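Local coordinates for UPF0135 protein SA1388 (Staphylococcus aureus subsp. aureus, PDB 3LNL) that is of unknown function but belongs to the NIF3 family and forms a toroidal homohexamer whose subunits each carry a dinuclear zinc centre, at residues B[54-59]-B[360-365]. The protein carries 2 engineered substitutions. Sequence-based numbering, arbitrary orientation.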
ATOM      1  N   VAL B  54     -20.873  -6.862 -33.977  1.00 11.89           N
ATOM      2  CA  VAL B  54     -19.853  -7.211 -34.932  1.00 12.59           C
ATOM      3  C   VAL B  54     -20.514  -7.770 -36.214  1.00 13.74           C
ATOM      4  O   VAL B  54     -20.135  -7.369 -37.312  1.00 13.35           O
ATOM      5  CB  VAL B  54     -18.812  -8.204 -34.343  1.00 13.08           C
ATOM      6  CG1 VAL B  54     -17.732  -8.524 -35.379  1.00 10.57           C
ATOM      7  CG2 VAL B  54     -18.211  -7.634 -33.062  1.00  8.46           C
ATOM      8  N   ASN B  55     -21.545  -8.607 -36.049  1.00 14.48           N
ATOM      9  CA  ASN B  55     -22.260  -9.197 -37.178  1.00 15.27           C
ATOM     10  C   ASN B  55     -22.946  -8.129 -37.958  1.00 14.18           C
ATOM     11  O   ASN B  55     -23.015  -8.201 -39.178  1.00 14.40           O
ATOM     12  CB  ASN B  55     -23.280 -10.231 -36.705  1.00 15.70           C
ATOM     13  CG  ASN B  55     -22.622 -11.522 -36.206  1.00 19.80           C
ATOM     14  OD1 ASN B  55     -21.523 -11.851 -36.618  1.00 23.87           O
ATOM     15  ND2 ASN B  55     -23.342 -12.287 -35.401  1.00 21.86           N
ATOM     16  N   GLU B  56     -23.490  -7.143 -37.251  1.00 13.68           N
ATOM     17  CA  GLU B  56     -24.148  -5.999 -37.898  1.00 13.61           C
ATOM     18  C   GLU B  56     -23.137  -5.152 -38.737  1.00 12.81           C
ATOM     19  O   GLU B  56     -23.431  -4.755 -39.863  1.00 12.92           O
ATOM     20  CB  GLU B  56     -24.858  -5.146 -36.821  1.00 14.03           C
ATOM     21  CG  GLU B  56     -25.536  -3.822 -37.292  1.00 16.07           C
ATOM     22  CD  GLU B  56     -26.006  -2.985 -36.108  1.00 16.37           C
ATOM     23  OE1 GLU B  56     -26.884  -2.180 -36.328  1.00 19.05           O
ATOM     24  OE2 GLU B  56     -25.506  -3.111 -34.941  1.00 16.47           O
ATOM     25  N   ALA B  57     -21.945  -4.922 -38.217  1.00 12.65           N
ATOM     26  CA  ALA B  57     -20.894  -4.201 -38.990  1.00 12.53           C
ATOM     27  C   ALA B  57     -20.538  -4.962 -40.250  1.00 13.89           C
ATOM     28  O   ALA B  57     -20.487  -4.377 -41.329  1.00 13.63           O
ATOM     29  CB  ALA B  57     -19.649  -3.956 -38.149  1.00 11.49           C
ATOM     30  N   ILE B  58     -20.321  -6.270 -40.112  1.00 13.92           N
ATOM     31  CA  ILE B  58     -20.000  -7.103 -41.251  1.00 14.77           C
ATOM     32  C   ILE B  58     -21.099  -7.009 -42.296  1.00 16.55           C
ATOM     33  O   ILE B  58     -20.836  -6.873 -43.493  1.00 16.25           O
ATOM     34  CB  ILE B  58     -19.786  -8.560 -40.836  1.00 13.79           C
ATOM     35  CG1 ILE B  58     -18.515  -8.668 -39.968  1.00 16.46           C
ATOM     36  CG2 ILE B  58     -19.760  -9.530 -42.087  1.00 16.16           C
ATOM     37  CD1 ILE B  58     -18.368 -10.011 -39.189  1.00 17.37           C
ATOM     38  N   GLU B  59     -22.337  -7.095 -41.827  1.00 17.18           N
ATOM     39  CA  GLU B  59     -23.466  -7.179 -42.715  1.00 18.88           C
ATOM     40  C   GLU B  59     -23.582  -5.871 -43.491  1.00 18.09           C
ATOM     41  O   GLU B  59     -23.970  -5.879 -44.655  1.00 16.35           O
ATOM     42  CB  GLU B  59     -24.758  -7.509 -41.911  1.00 19.44           C
ATOM     43  CG  GLU B  59     -25.935  -7.779 -42.746  1.00 27.40           C
ATOM     44  CD  GLU B  59     -26.547  -6.517 -43.337  1.00 35.97           C
ATOM     45  OE1 GLU B  59     -26.597  -5.476 -42.623  1.00 42.47           O
ATOM     46  OE2 GLU B  59     -27.012  -6.575 -44.509  1.00 44.55           O
ATOM     47  N   SER B 360     -25.654   1.671 -34.175  1.00 12.90           N
ATOM     48  CA  SER B 360     -26.168   0.293 -34.046  1.00 13.32           C
ATOM     49  C   SER B 360     -27.556   0.314 -33.425  1.00 14.39           C
ATOM     50  O   SER B 360     -27.787   0.965 -32.416  1.00 14.25           O
ATOM     51  CB  SER B 360     -25.274  -0.596 -33.148  1.00 13.37           C
ATOM     52  OG  SER B 360     -25.910  -1.872 -32.896  1.00 12.83           O
ATOM     53  N   THR B 361     -28.473  -0.390 -34.069  1.00 16.45           N
ATOM     54  CA  THR B 361     -29.857  -0.491 -33.651  1.00 18.05           C
ATOM     55  C   THR B 361     -30.076  -1.621 -32.657  1.00 17.74           C
ATOM     56  O   THR B 361     -31.171  -1.773 -32.134  1.00 20.13           O
ATOM     57  CB  THR B 361     -30.767  -0.808 -34.900  1.00 18.72           C
ATOM     58  OG1 THR B 361     -30.351  -2.074 -35.487  1.00 19.91           O
ATOM     59  CG2 THR B 361     -30.609   0.262 -35.979  1.00 21.48           C
ATOM     60  N   ILE B 362     -29.065  -2.442 -32.404  1.00 16.90           N
ATOM     61  CA  ILE B 362     -29.266  -3.594 -31.538  1.00 15.99           C
ATOM     62  C   ILE B 362     -29.424  -3.167 -30.062  1.00 15.52           C
ATOM     63  O   ILE B 362     -28.608  -2.445 -29.536  1.00 13.08           O
ATOM     64  CB  ILE B 362     -28.139  -4.597 -31.737  1.00 15.64           C
ATOM     65  CG1 ILE B 362     -28.250  -5.155 -33.184  1.00 20.48           C
ATOM     66  CG2 ILE B 362     -28.245  -5.783 -30.678  1.00 15.61           C
ATOM     67  CD1 ILE B 362     -27.076  -5.800 -33.617  1.00 20.46           C
ATOM     68  N   ASN B 363     -30.475  -3.630 -29.398  1.00 15.55           N
ATOM     69  CA  ASN B 363     -30.560  -3.476 -27.967  1.00 14.58           C
ATOM     70  C   ASN B 363     -29.668  -4.523 -27.298  1.00 14.23           C
ATOM     71  O   ASN B 363     -29.943  -5.693 -27.375  1.00 16.33           O
ATOM     72  CB  ASN B 363     -32.015  -3.615 -27.487  1.00 16.09           C
ATOM     73  CG  ASN B 363     -32.150  -3.281 -26.028  1.00 16.64           C
ATOM     74  OD1 ASN B 363     -31.347  -3.747 -25.206  1.00 14.19           O
ATOM     75  ND2 ASN B 363     -33.171  -2.446 -25.679  1.00 18.13           N
ATOM     76  N   THR B 364     -28.599  -4.091 -26.640  1.00 12.21           N
ATOM     77  CA  THR B 364     -27.567  -4.962 -26.151  1.00 11.73           C
ATOM     78  C   THR B 364     -27.701  -5.023 -24.613  1.00 12.14           C
ATOM     79  O   THR B 364     -26.792  -5.421 -23.959  1.00 12.18           O
ATOM     80  CB  THR B 364     -26.118  -4.384 -26.496  1.00 12.40           C
ATOM     81  OG1 THR B 364     -26.016  -3.042 -26.036  1.00 11.16           O
ATOM     82  CG2 THR B 364     -25.841  -4.397 -27.995  1.00 11.17           C
ATOM     83  N   ASP B 365     -28.834  -4.588 -24.044  1.00 12.43           N
ATOM     84  CA  ASP B 365     -29.010  -4.607 -22.604  1.00 11.89           C
ATOM     85  C   ASP B 365     -29.002  -6.074 -22.224  1.00 12.32           C
ATOM     86  O   ASP B 365     -29.768  -6.830 -22.792  1.00 11.68           O
ATOM     87  CB  ASP B 365     -30.323  -3.988 -22.162  1.00 11.50           C
ATOM     88  CG  ASP B 365     -30.380  -3.736 -20.644  1.00 12.50           C
ATOM     89  OD1 ASP B 365     -29.582  -4.332 -19.883  1.00 11.43           O
ATOM     90  OD2 ASP B 365     -31.254  -2.967 -20.191  1.00 13.47           O
TER
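Glu56 reaches from helix 51-60 to the loop that follows strand 357-359, and within 54-59 it alone touches Ser360, Thr361 and Ile362. CG lies anti to the backbone N (chi1 176°), and the extended chain beyond CG carries the carboxylate across to the start of the loop. Both carboxylate oxygens are used. OE1 accepts from the backbone N-H of Thr361 at 3.3 Å, through its syn lone pair, on the side of OE2. This bond is fairly straight, with an angle of 159° at the hydrogen. OE2 accepts from the hydroxyl OG of Ser360. The modelled OE2 to OG separation of 2.4 Å is very short, so its exact length is doubtful.

The same OG accepts the backbone N-H of Ile362 at 3.2 Å, which makes an ST turn. Ser360 OG therefore gives to the helix and takes from its own loop. CD1 of Ile362 lies along the Glu56 chain, 4.0 Å from CB at its base and 3.4 Å from OE2 at its end. Leu44 of strand 43-46 touches both Glu56 and Ser360. The contact sits where strand 357-359, outermost in this sheet within the chain, runs out into the loop beside helix 51-60. It ties a C-terminal loop to an N-terminal helix of the NIF3 fold, 301 residues apart. The side chain of Ser360 is about 11 Å from that of zinc ligand His68.

The amide bond, with the hydroxyl bond of doubtful length, should limit rotation of the buried carboxylate. Its probable negative charge would be partly offset by these donors, with the serine linking helix and turn.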